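Local coordinates for mandelate racemase / muconate lactonizing enzyme family protein (Agrobacterium tumefaciens, PDB 4DXK), which probably acts as a lyase or racemase of the enolase superfamily, whose members use a bound metal ion to help remove a proton alpha to a substrate carboxylate, at residues A[51-56]-A[66-71]; A[228-233]-A[254-259]; A[332-337]-A[367-372]. All blocks are in the same frame, centred on the assembly; numbering follows the deposited sequence.

Interaction 1: A[51-56]-A[66-71]; sequences PRVIGR and QDLVGY
D67, next to the last residue of helix 61-68, meets R56 in a salt bridge. Both terminal nitrogens of the guanidinium converge on one carboxylate oxygen: R56 NH2 lies 2.9 Å from D67 OD2 and R56 NH1 3.0 Å from D67 OD2. The N-H angles, 147° and 141°, show two bent bonds sharing an acceptor. OD2 sits within the guanidinium plane, at its edge, yet the two flat groups are turned 70° apart, so this is not the coplanar pairing that uses both carboxylate oxygens. R56 arrives there because its chain folds at its second and third torsions. The other oxygen, D67 OD1, is taken by R184 of the second subunit, leaving the carboxylate shared between two arginines.

L68 follows with an apolar contact: L68 CD2 lies 4.2 Å from V53 CG1 and 4.1 Å from R52 CD. The charged end of R52 is occupied elsewhere, by Y48 of its own helix. F87 of helix 79-99 packs against both V53 and L68.

Past the helix, Y71 OH is hydrogen-bonded to E268 of the second subunit, a sodium ligand there. The whole is the packing of two successive helices, 38-53 and 61-68, in the N-terminal capping domain characteristic of the enolase superfamily, here edging a neighbour's metal site, probably its active site.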
ATOM      1  N   PRO A  51      33.543 -12.673  30.578  1.00 10.65           N
ATOM      2  CA  PRO A  51      34.403 -11.484  30.691  1.00 11.69           C
ATOM      3  C   PRO A  51      33.617 -10.175  30.728  1.00 11.68           C
ATOM      4  O   PRO A  51      34.151  -9.166  31.203  1.00 14.23           O
ATOM      5  CB  PRO A  51      35.287 -11.557  29.438  1.00 14.96           C
ATOM      6  CG  PRO A  51      34.550 -12.436  28.490  1.00 19.36           C
ATOM      7  CD  PRO A  51      33.818 -13.432  29.344  1.00 12.98           C
ATOM      8  N   ARG A  52      32.374 -10.181  30.250  1.00 10.54           N
ATOM      9  CA  ARG A  52      31.559  -8.977  30.242  1.00 11.38           C
ATOM     10  C   ARG A  52      30.746  -8.763  31.512  1.00 13.71           C
ATOM     11  O   ARG A  52      30.259  -7.655  31.752  1.00 15.93           O
ATOM     12  CB  ARG A  52      30.618  -8.985  29.042  1.00 12.95           C
ATOM     13  CG  ARG A  52      31.348  -8.746  27.744  1.00 12.39           C
ATOM     14  CD  ARG A  52      30.474  -9.010  26.533  1.00 13.82           C
ATOM     15  NE  ARG A  52      31.172  -8.644  25.303  1.00 16.62           N
ATOM     16  CZ  ARG A  52      32.134  -9.367  24.744  1.00 17.35           C
ATOM     17  NH1 ARG A  52      32.517 -10.515  25.286  1.00 18.60           N
ATOM     18  NH2 ARG A  52      32.716  -8.945  23.626  1.00 22.30           N
ATOM     19  N   VAL A  53      30.571  -9.801  32.326  1.00 10.46           N
ATOM     20  CA  VAL A  53      29.660  -9.663  33.465  1.00 10.29           C
ATOM     21  C   VAL A  53      30.276  -9.892  34.847  1.00 11.20           C
ATOM     22  O   VAL A  53      29.693  -9.471  35.840  1.00 12.07           O
ATOM     23  CB  VAL A  53      28.392 -10.535  33.318  1.00 11.17           C
ATOM     24  CG1 VAL A  53      27.721 -10.277  31.977  1.00 10.79           C
ATOM     25  CG2 VAL A  53      28.723 -12.012  33.498  1.00 11.10           C
ATOM     26  N   ILE A  54      31.419 -10.565  34.936  1.00 11.49           N
ATOM     27  CA  ILE A  54      32.067 -10.704  36.238  1.00 12.32           C
ATOM     28  C   ILE A  54      32.398  -9.312  36.758  1.00 12.76           C
ATOM     29  O   ILE A  54      32.997  -8.500  36.040  1.00 13.14           O
ATOM     30  CB  ILE A  54      33.359 -11.546  36.174  1.00 14.14           C
ATOM     31  CG1 ILE A  54      33.060 -12.962  35.686  1.00 22.23           C
ATOM     32  CG2 ILE A  54      34.063 -11.573  37.538  1.00 16.73           C
ATOM     33  CD1 ILE A  54      32.163 -13.743  36.604  1.00 19.60           C
ATOM     34  N   GLY A  55      31.997  -9.038  37.996  1.00 10.85           N
ATOM     35  CA  GLY A  55      32.231  -7.740  38.604  1.00 11.84           C
ATOM     36  C   GLY A  55      31.072  -6.771  38.437  1.00 11.70           C
ATOM     37  O   GLY A  55      31.071  -5.703  39.051  1.00 14.13           O
ATOM     38  N   ARG A  56      30.085  -7.128  37.613  1.00 10.58           N
ATOM     39  CA  ARG A  56      28.952  -6.241  37.331  1.00 10.89           C
ATOM     40  C   ARG A  56      27.809  -6.415  38.331  1.00 10.76           C
ATOM     41  O   ARG A  56      27.645  -7.481  38.933  1.00 10.90           O
ATOM     42  CB  ARG A  56      28.427  -6.494  35.919  1.00 11.99           C
ATOM     43  CG  ARG A  56      29.408  -6.129  34.809  1.00 13.88           C
ATOM     44  CD  ARG A  56      29.399  -4.629  34.544  1.00 15.47           C
ATOM     45  NE  ARG A  56      28.044  -4.183  34.220  1.00 14.77           N
ATOM     46  CZ  ARG A  56      27.548  -4.069  32.991  1.00 12.78           C
ATOM     47  NH1 ARG A  56      28.300  -4.326  31.922  1.00 16.67           N
ATOM     48  NH2 ARG A  56      26.291  -3.676  32.823  1.00 13.38           N
ATOM     49  N   GLN A  66      21.080  -5.412  27.285  1.00  9.89           N
ATOM     50  CA  GLN A  66      21.597  -4.573  26.211  1.00 10.31           C
ATOM     51  C   GLN A  66      23.075  -4.862  25.959  1.00 10.69           C
ATOM     52  O   GLN A  66      23.512  -4.970  24.801  1.00 11.90           O
ATOM     53  CB  GLN A  66      21.401  -3.108  26.596  1.00 13.82           C
ATOM     54  CG  GLN A  66      21.660  -2.069  25.508  1.00 17.41           C
ATOM     55  CD  GLN A  66      21.459  -0.657  26.044  1.00 18.55           C
ATOM     56  OE1 GLN A  66      21.199  -0.471  27.235  1.00 22.98           O
ATOM     57  NE2 GLN A  66      21.586   0.336  25.175  1.00 27.88           N
ATOM     58  N   ASP A  67      23.847  -4.998  27.032  1.00 10.62           N
ATOM     59  CA  ASP A  67      25.292  -5.180  26.923  1.00 11.93           C
ATOM     60  C   ASP A  67      25.695  -6.517  26.299  1.00 12.05           C
ATOM     61  O   ASP A  67      26.838  -6.665  25.851  1.00 13.38           O
ATOM     62  CB  ASP A  67      25.970  -5.019  28.291  1.00 11.37           C
ATOM     63  CG  ASP A  67      26.008  -3.578  28.769  1.00 14.21           C
ATOM     64  OD1 ASP A  67      25.797  -2.673  27.945  1.00 16.18           O
ATOM     65  OD2 ASP A  67      26.273  -3.363  29.973  1.00 14.74           O
ATOM     66  N   LEU A  68      24.783  -7.490  26.282  1.00  9.38           N
ATOM     67  CA  LEU A  68      25.093  -8.807  25.719  1.00  9.55           C
ATOM     68  C   LEU A  68      24.593  -8.995  24.286  1.00  8.71           C
ATOM     69  O   LEU A  68      24.870 -10.026  23.676  1.00  9.26           O
ATOM     70  CB  LEU A  68      24.580  -9.932  26.628  1.00  9.59           C
ATOM     71  CG  LEU A  68      25.259 -10.016  27.998  1.00  9.12           C
ATOM     72  CD1 LEU A  68      24.654 -11.156  28.800  1.00 12.38           C
ATOM     73  CD2 LEU A  68      26.771 -10.202  27.858  1.00 10.92           C
ATOM     74  N   VAL A  69      23.853  -8.028  23.748  1.00  8.74           N
ATOM     75  CA  VAL A  69      23.438  -8.120  22.350  1.00  8.78           C
ATOM     76  C   VAL A  69      24.678  -8.144  21.457  1.00  9.21           C
ATOM     77  O   VAL A  69      25.554  -7.295  21.574  1.00  9.95           O
ATOM     78  CB  VAL A  69      22.523  -6.957  21.944  1.00  9.49           C
ATOM     79  CG1 VAL A  69      22.246  -7.005  20.451  1.00 11.41           C
ATOM     80  CG2 VAL A  69      21.203  -6.990  22.735  1.00 10.88           C
ATOM     81  N   GLY A  70      24.757  -9.129  20.574  1.00  8.78           N
ATOM     82  CA  GLY A  70      25.937  -9.296  19.748  1.00  9.74           C
ATOM     83  C   GLY A  70      25.941  -8.437  18.505  1.00  8.11           C
ATOM     84  O   GLY A  70      24.894  -8.076  17.975  1.00  9.34           O
ATOM     85  N   TYR A  71      27.133  -8.102  18.033  1.00  9.11           N
ATOM     86  CA  TYR A  71      27.298  -7.508  16.719  1.00  8.40           C
ATOM     87  C   TYR A  71      26.769  -8.465  15.649  1.00  8.00           C
ATOM     88  O   TYR A  71      26.182  -8.045  14.649  1.00  8.47           O
ATOM     89  CB  TYR A  71      28.779  -7.204  16.485  1.00 10.49           C
ATOM     90  CG  TYR A  71      29.053  -6.562  15.160  1.00 10.32           C
ATOM     91  CD1 TYR A  71      28.654  -5.254  14.908  1.00 15.89           C
ATOM     92  CD2 TYR A  71      29.716  -7.254  14.158  1.00 10.80           C
ATOM     93  CE1 TYR A  71      28.910  -4.658  13.692  1.00 17.05           C
ATOM     94  CE2 TYR A  71      29.977  -6.662  12.932  1.00 13.08           C
ATOM     95  CZ  TYR A  71      29.562  -5.366  12.710  1.00 13.34           C
ATOM     96  OH  TYR A  71      29.818  -4.761  11.501  1.00 18.30           O
TER

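Interaction 2: A[228-233]-A[254-259]; sequences QIAKAL and TRYAAV
A230 and V259 each give up 57 Å² to the contact, with K231 next at 34 Å², and the evidence divides into a tyrosine-alanine contact and a lysine-valine contact. A230, on helix 223-232, directs its methyl at the facing helix. There it meets the phenol end of Y256: A230 CB is 3.5 Å from Y256 OH and 3.8 Å from Y256 CZ. The methyl approaches the ring obliquely, and it reaches only the far end, because Y256 sends its ring out with CG anti to the backbone N (chi1 -176°). The hydroxyl does not depend on A230 for a polar partner; it is hydrogen-bonded to H241 ND1 on strand 240-242, which would restrain the ring end.

V259, on helix 253-259, points toward the 228-233 segment as well. The nearest pair of CA atoms is here, K231 CA to V259 CA at 6.5 Å, and the side chains cross at a slant, with K231 CG 4.1 Å from V259 CB. K231 CG is equally 4.1 Å from V259 O, a van der Waals approach. The aliphatic base of the lysine therefore does the packing, while the chain bends at its third torsion (-63°). No hydrogen bond joins the segments, which meet through van der Waals packing. M227, one turn earlier, extends the same surface by touching both Y256 and V259. K231 also packs on P261 of the fourth subunit, so the lysine side of the contact lies at a subunit interface.

With strands 212-216, 240-242 and 264-266 running parallel beside one another, this is the packing of successive outer helices in the beta-alpha repeats of a TIM-type barrel, the C-terminal domain of the enolase superfamily.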
ATOM      1  N   GLN A 228      -2.249 -25.782   1.511  1.00  9.61           N
ATOM      2  CA  GLN A 228      -3.079 -26.931   1.167  1.00 10.92           C
ATOM      3  C   GLN A 228      -3.536 -27.668   2.429  1.00 10.46           C
ATOM      4  O   GLN A 228      -4.713 -28.014   2.579  1.00 12.03           O
ATOM      5  CB  GLN A 228      -2.262 -27.864   0.275  1.00 11.29           C
ATOM      6  CG  GLN A 228      -2.977 -29.118  -0.177  1.00 13.67           C
ATOM      7  CD  GLN A 228      -2.062 -30.031  -0.963  1.00 13.28           C
ATOM      8  OE1 GLN A 228      -0.917 -29.686  -1.250  1.00 14.43           O
ATOM      9  NE2 GLN A 228      -2.564 -31.204  -1.322  1.00 17.20           N
ATOM     10  N   ILE A 229      -2.595 -27.905   3.336  1.00 10.23           N
ATOM     11  CA  ILE A 229      -2.893 -28.563   4.605  1.00 10.26           C
ATOM     12  C   ILE A 229      -3.837 -27.721   5.464  1.00  9.95           C
ATOM     13  O   ILE A 229      -4.794 -28.245   6.051  1.00 10.68           O
ATOM     14  CB  ILE A 229      -1.593 -28.888   5.381  1.00  9.31           C
ATOM     15  CG1 ILE A 229      -0.758 -29.931   4.630  1.00 10.38           C
ATOM     16  CG2 ILE A 229      -1.907 -29.334   6.808  1.00 11.64           C
ATOM     17  CD1 ILE A 229       0.667 -30.050   5.136  1.00 11.83           C
ATOM     18  N   ALA A 230      -3.571 -26.416   5.528  1.00  9.68           N
ATOM     19  CA  ALA A 230      -4.398 -25.508   6.319  1.00  9.74           C
ATOM     20  C   ALA A 230      -5.856 -25.602   5.879  1.00 10.16           C
ATOM     21  O   ALA A 230      -6.755 -25.737   6.713  1.00 11.16           O
ATOM     22  CB  ALA A 230      -3.901 -24.079   6.195  1.00 11.00           C
ATOM     23  N   LYS A 231      -6.091 -25.517   4.574  1.00 10.78           N
ATOM     24  CA  LYS A 231      -7.457 -25.605   4.053  1.00 11.32           C
ATOM     25  C   LYS A 231      -8.105 -26.939   4.408  1.00 11.99           C
ATOM     26  O   LYS A 231      -9.278 -26.992   4.807  1.00 12.24           O
ATOM     27  CB  LYS A 231      -7.480 -25.393   2.540  1.00 13.36           C
ATOM     28  CG  LYS A 231      -7.064 -23.995   2.123  1.00 15.25           C
ATOM     29  CD  LYS A 231      -7.395 -23.703   0.666  1.00 26.53           C
ATOM     30  CE  LYS A 231      -6.647 -24.620  -0.276  1.00 33.50           C
ATOM     31  NZ  LYS A 231      -7.121 -24.474  -1.691  1.00 31.87           N
ATOM     32  N   ALA A 232      -7.337 -28.018   4.297  1.00 11.13           N
ATOM     33  CA  ALA A 232      -7.855 -29.352   4.583  1.00 11.99           C
ATOM     34  C   ALA A 232      -8.238 -29.533   6.053  1.00 12.24           C
ATOM     35  O   ALA A 232      -9.028 -30.422   6.387  1.00 12.78           O
ATOM     36  CB  ALA A 232      -6.841 -30.411   4.166  1.00 13.09           C
ATOM     37  N   LEU A 233      -7.678 -28.709   6.933  1.00 11.67           N
ATOM     38  CA  LEU A 233      -7.971 -28.823   8.360  1.00 11.13           C
ATOM     39  C   LEU A 233      -9.270 -28.142   8.767  1.00 11.64           C
ATOM     40  O   LEU A 233      -9.718 -28.301   9.904  1.00 12.45           O
ATOM     41  CB  LEU A 233      -6.812 -28.270   9.193  1.00 11.87           C
ATOM     42  CG  LEU A 233      -5.619 -29.218   9.290  1.00 10.64           C
ATOM     43  CD1 LEU A 233      -4.364 -28.481   9.715  1.00 11.41           C
ATOM     44  CD2 LEU A 233      -5.925 -30.354  10.264  1.00 12.71           C
ATOM     45  N   THR A 254       1.449 -13.668   5.303  1.00 10.30           N
ATOM     46  CA  THR A 254       0.213 -12.999   4.895  1.00 11.90           C
ATOM     47  C   THR A 254      -0.627 -13.882   3.977  1.00 13.62           C
ATOM     48  O   THR A 254      -1.856 -13.939   4.080  1.00 16.30           O
ATOM     49  CB  THR A 254       0.480 -11.630   4.246  1.00 15.92           C
ATOM     50  OG1 THR A 254       1.129 -11.810   2.983  1.00 18.38           O
ATOM     51  CG2 THR A 254       1.359 -10.794   5.153  1.00 16.36           C
ATOM     52  N   ARG A 255       0.034 -14.605   3.093  1.00 12.03           N
ATOM     53  CA  ARG A 255      -0.702 -15.495   2.216  1.00 14.18           C
ATOM     54  C   ARG A 255      -1.262 -16.694   2.950  1.00 14.43           C
ATOM     55  O   ARG A 255      -2.362 -17.157   2.643  1.00 15.82           O
ATOM     56  CB  ARG A 255       0.178 -15.938   1.078  1.00 16.52           C
ATOM     57  CG  ARG A 255       0.532 -14.763   0.208  1.00 23.93           C
ATOM     58  CD  ARG A 255       1.360 -15.186  -0.935  1.00 20.05           C
ATOM     59  NE  ARG A 255       0.675 -16.158  -1.778  1.00 15.58           N
ATOM     60  CZ  ARG A 255       1.253 -16.696  -2.843  1.00 14.81           C
ATOM     61  NH1 ARG A 255       2.493 -16.345  -3.143  1.00 13.55           N
ATOM     62  NH2 ARG A 255       0.604 -17.580  -3.589  1.00 16.92           N
ATOM     63  N   TYR A 256      -0.513 -17.192   3.930  1.00 10.90           N
ATOM     64  CA  TYR A 256      -0.991 -18.301   4.732  1.00 11.17           C
ATOM     65  C   TYR A 256      -2.238 -17.884   5.506  1.00 10.26           C
ATOM     66  O   TYR A 256      -3.238 -18.607   5.536  1.00 11.31           O
ATOM     67  CB  TYR A 256       0.105 -18.770   5.688  1.00  9.01           C
ATOM     68  CG  TYR A 256      -0.312 -19.988   6.473  1.00  8.81           C
ATOM     69  CD1 TYR A 256      -0.114 -21.264   5.969  1.00  9.25           C
ATOM     70  CD2 TYR A 256      -0.929 -19.861   7.709  1.00  9.42           C
ATOM     71  CE1 TYR A 256      -0.517 -22.387   6.679  1.00  9.42           C
ATOM     72  CE2 TYR A 256      -1.337 -20.978   8.426  1.00  9.58           C
ATOM     73  CZ  TYR A 256      -1.119 -22.236   7.912  1.00  8.02           C
ATOM     74  OH  TYR A 256      -1.526 -23.342   8.625  1.00  9.28           O
ATOM     75  N   ALA A 257      -2.186 -16.720   6.138  1.00 11.09           N
ATOM     76  CA  ALA A 257      -3.313 -16.244   6.936  1.00 12.18           C
ATOM     77  C   ALA A 257      -4.561 -16.026   6.082  1.00 16.38           C
ATOM     78  O   ALA A 257      -5.684 -16.116   6.585  1.00 17.22           O
ATOM     79  CB  ALA A 257      -2.940 -14.964   7.671  1.00 13.47           C
ATOM     80  N   ALA A 258      -4.365 -15.764   4.794  1.00 15.57           N
ATOM     81  CA  ALA A 258      -5.475 -15.530   3.874  1.00 18.53           C
ATOM     82  C   ALA A 258      -6.339 -16.769   3.669  1.00 19.19           C
ATOM     83  O   ALA A 258      -7.519 -16.655   3.316  1.00 22.82           O
ATOM     84  CB  ALA A 258      -4.956 -15.024   2.537  1.00 22.52           C
ATOM     85  N   VAL A 259      -5.761 -17.950   3.865  1.00 13.66           N
ATOM     86  CA  VAL A 259      -6.511 -19.183   3.653  1.00 13.79           C
ATOM     87  C   VAL A 259      -6.676 -20.046   4.905  1.00 13.32           C
ATOM     88  O   VAL A 259      -7.467 -20.984   4.902  1.00 14.62           O
ATOM     89  CB  VAL A 259      -5.893 -20.054   2.539  1.00 16.92           C
ATOM     90  CG1 VAL A 259      -5.805 -19.280   1.236  1.00 22.49           C
ATOM     91  CG2 VAL A 259      -4.522 -20.566   2.951  1.00 18.85           C
TER

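Interaction 3: A[332-337]-A[367-372]; sequences LSLNAP and MITVPP
L334, near the end of helix 323-335, carries the first segment's share of this contact and meets three consecutive residues, I368, T369 and V370. Two ordinary torsions set its chain: CG stands opposite the carbonyl carbon (chi1 -62°), and chi2, -172°, puts CD1 anti to CA at the extended end of the chain, which is why CD1 leads. L334 CD1 comes within 3.7 Å of T369 OG1, and it also rests on the branched end of V370, with L334 CD1 3.9 Å from V370 CG1 and 4.1 Å from V370 CG2. The leucine and the valine run past each other in opposite directions. CD2 takes a different partner: L334 CD2 lies 4.2 Å from I368 O, a loose approach to the strand backbone.

T369 turns its hydroxyl opposite the backbone N (chi1 -167°). This presents OG1 to the leucine methyl as a packing neighbour while its hydrogen bond is made elsewhere, to R113 O. The methyl contact is thus apolar packing beside a polar atom that already has a partner. I368 offers the leucine its carbonyl, whereas its side chain packs on T330 and I115. No hydrogen bond links the two segments; L334 supplies 67 of the 119 Å² buried, the rest being on I368, T369 and V370.

The setting is a junction of helix and sheet. Strand 367-369 lies between strands 115-118 and 362-364, antiparallel to both, with backbone bonds from I368 to I115 and from T369 to E362. Helix 323-335, part of the barrel domain of the enolase superfamily, packs alongside: T330 and H331 touch V370, F110 and R112 flank L334, and L332 meets helix 297-310.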
ATOM      1  N   LEU A 332       5.837 -15.633  34.049  1.00  8.01           N
ATOM      2  CA  LEU A 332       5.424 -14.703  33.000  1.00  7.64           C
ATOM      3  C   LEU A 332       3.935 -14.819  32.677  1.00  7.30           C
ATOM      4  O   LEU A 332       3.238 -13.809  32.541  1.00  8.58           O
ATOM      5  CB  LEU A 332       6.255 -14.930  31.747  1.00  9.20           C
ATOM      6  CG  LEU A 332       5.872 -14.091  30.523  1.00  9.08           C
ATOM      7  CD1 LEU A 332       6.024 -12.596  30.777  1.00 11.79           C
ATOM      8  CD2 LEU A 332       6.691 -14.524  29.311  1.00 11.07           C
ATOM      9  N   SER A 333       3.446 -16.048  32.608  1.00  7.79           N
ATOM     10  CA  SER A 333       2.045 -16.301  32.303  1.00  8.73           C
ATOM     11  C   SER A 333       1.092 -15.874  33.412  1.00  8.80           C
ATOM     12  O   SER A 333      -0.068 -15.611  33.134  1.00  9.64           O
ATOM     13  CB  SER A 333       1.839 -17.777  31.976  1.00  8.89           C
ATOM     14  OG  SER A 333       2.435 -18.089  30.732  1.00  9.50           O
ATOM     15  N   LEU A 334       1.553 -15.826  34.661  1.00  7.91           N
ATOM     16  CA  LEU A 334       0.696 -15.336  35.737  1.00  8.54           C
ATOM     17  C   LEU A 334       0.662 -13.814  35.758  1.00  7.65           C
ATOM     18  O   LEU A 334      -0.307 -13.214  36.220  1.00  9.03           O
ATOM     19  CB  LEU A 334       1.140 -15.878  37.100  1.00  8.92           C
ATOM     20  CG  LEU A 334       1.082 -17.401  37.233  1.00  9.30           C
ATOM     21  CD1 LEU A 334       1.364 -17.789  38.673  1.00 11.34           C
ATOM     22  CD2 LEU A 334      -0.236 -17.996  36.789  1.00 10.93           C
ATOM     23  N   ASN A 335       1.716 -13.178  35.264  1.00  8.20           N
ATOM     24  CA  ASN A 335       1.751 -11.726  35.211  1.00  8.47           C
ATOM     25  C   ASN A 335       1.080 -11.122  33.974  1.00  7.45           C
ATOM     26  O   ASN A 335       0.276 -10.204  34.080  1.00  7.87           O
ATOM     27  CB  ASN A 335       3.182 -11.195  35.285  1.00  9.35           C
ATOM     28  CG  ASN A 335       3.258  -9.755  34.875  1.00  9.70           C
ATOM     29  OD1 ASN A 335       3.661  -9.442  33.741  1.00 10.89           O
ATOM     30  ND2 ASN A 335       2.803  -8.871  35.744  1.00  9.96           N
ATOM     31  N   ALA A 336       1.439 -11.604  32.790  1.00  8.28           N
ATOM     32  CA  ALA A 336       1.034 -10.924  31.564  1.00  7.98           C
ATOM     33  C   ALA A 336      -0.474 -11.001  31.393  1.00  7.87           C
ATOM     34  O   ALA A 336      -1.019 -12.090  31.307  1.00  8.56           O
ATOM     35  CB  ALA A 336       1.728 -11.534  30.368  1.00  9.92           C
ATOM     36  N   PRO A 337      -1.164  -9.850  31.330  1.00  8.44           N
ATOM     37  CA  PRO A 337      -2.623  -9.936  31.216  1.00  9.59           C
ATOM     38  C   PRO A 337      -3.097 -10.706  29.988  1.00  8.76           C
ATOM     39  O   PRO A 337      -4.150 -11.341  30.033  1.00  9.57           O
ATOM     40  CB  PRO A 337      -3.056  -8.464  31.165  1.00 11.46           C
ATOM     41  CG  PRO A 337      -2.017  -7.779  32.004  1.00 11.60           C
ATOM     42  CD  PRO A 337      -0.721  -8.474  31.623  1.00  9.56           C
ATOM     43  N   MET A 367      -4.965 -26.510  35.533  1.00 15.01           N
ATOM     44  CA  MET A 367      -4.405 -25.179  35.756  1.00 12.99           C
ATOM     45  C   MET A 367      -3.033 -25.306  36.388  1.00 13.00           C
ATOM     46  O   MET A 367      -2.829 -26.144  37.262  1.00 16.47           O
ATOM     47  CB  MET A 367      -5.299 -24.370  36.694  1.00 17.26           C
ATOM     48  CG  MET A 367      -6.771 -24.401  36.336  1.00 16.69           C
ATOM     49  SD  MET A 367      -7.131 -23.505  34.824  1.00 21.34           S
ATOM     50  CE  MET A 367      -6.956 -21.809  35.363  1.00 20.88           C
ATOM     51  N   ILE A 368      -2.100 -24.464  35.965  1.00 11.89           N
ATOM     52  CA  ILE A 368      -0.738 -24.501  36.489  1.00 12.37           C
ATOM     53  C   ILE A 368      -0.418 -23.219  37.252  1.00 11.98           C
ATOM     54  O   ILE A 368      -0.902 -22.132  36.904  1.00 12.84           O
ATOM     55  CB  ILE A 368       0.284 -24.768  35.347  1.00 11.03           C
ATOM     56  CG1 ILE A 368       1.695 -25.012  35.891  1.00 13.74           C
ATOM     57  CG2 ILE A 368       0.282 -23.631  34.326  1.00 12.93           C
ATOM     58  CD1 ILE A 368       2.646 -25.586  34.845  1.00 14.14           C
ATOM     59  N   THR A 369       0.371 -23.352  38.314  1.00 11.47           N
ATOM     60  CA  THR A 369       0.851 -22.192  39.055  1.00 12.61           C
ATOM     61  C   THR A 369       2.313 -22.372  39.445  1.00 11.44           C
ATOM     62  O   THR A 369       2.872 -23.459  39.291  1.00 12.21           O
ATOM     63  CB  THR A 369      -0.022 -21.908  40.290  1.00 12.21           C
ATOM     64  OG1 THR A 369       0.287 -20.603  40.798  1.00 13.96           O
ATOM     65  CG2 THR A 369       0.202 -22.953  41.373  1.00 14.29           C
ATOM     66  N   VAL A 370       2.939 -21.305  39.936  1.00 10.61           N
ATOM     67  CA  VAL A 370       4.350 -21.352  40.305  1.00 11.16           C
ATOM     68  C   VAL A 370       4.581 -22.050  41.646  1.00 11.04           C
ATOM     69  O   VAL A 370       3.692 -22.082  42.502  1.00 11.63           O
ATOM     70  CB  VAL A 370       4.963 -19.937  40.367  1.00  9.74           C
ATOM     71  CG1 VAL A 370       4.936 -19.290  38.986  1.00 12.58           C
ATOM     72  CG2 VAL A 370       4.227 -19.063  41.381  1.00 12.50           C
ATOM     73  N   PRO A 371       5.779 -22.628  41.845  1.00 11.27           N
ATOM     74  CA  PRO A 371       6.125 -23.047  43.203  1.00 11.80           C
ATOM     75  C   PRO A 371       6.278 -21.801  44.070  1.00 11.62           C
ATOM     76  O   PRO A 371       6.580 -20.725  43.557  1.00 12.47           O
ATOM     77  CB  PRO A 371       7.476 -23.744  43.027  1.00 12.76           C
ATOM     78  CG  PRO A 371       8.066 -23.134  41.813  1.00 13.66           C
ATOM     79  CD  PRO A 371       6.910 -22.766  40.910  1.00 12.71           C
ATOM     80  N   PRO A 372       6.064 -21.937  45.382  1.00 13.52           N
ATOM     81  CA  PRO A 372       6.138 -20.766  46.266  1.00 14.04           C
ATOM     82  C   PRO A 372       7.570 -20.279  46.487  1.00 14.08           C
ATOM     83  O   PRO A 372       8.534 -21.039  46.341  1.00 15.65           O
ATOM     84  CB  PRO A 372       5.564 -21.294  47.585  1.00 15.46           C
ATOM     85  CG  PRO A 372       5.902 -22.755  47.565  1.00 16.94           C
ATOM     86  CD  PRO A 372       5.726 -23.167  46.119  1.00 14.32           C
TER

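How the interactions relate
The three contacts are separate within a subunit. The centres of interactions 1 and 2 lie 43 Å apart, those of interactions 1 and 3 lie 29 Å apart, and those of interactions 2 and 3 lie 33 Å apart. Even interactions 1 and 3 stay about 17 Å apart at their nearest atoms. Interaction 1 belongs to the capping domain, whereas interactions 2 and 3 belong to the barrel domain. The assembly connects what the chain separates, since Q66 of interaction 1 packs on P337 of the third subunit, a residue of the 332-337 segment. Toward the metal, the Y256 side chain is about 13 Å from a sodium ion, while interaction 1 reaches the sodium site of the second subunit rather than that of its own chain.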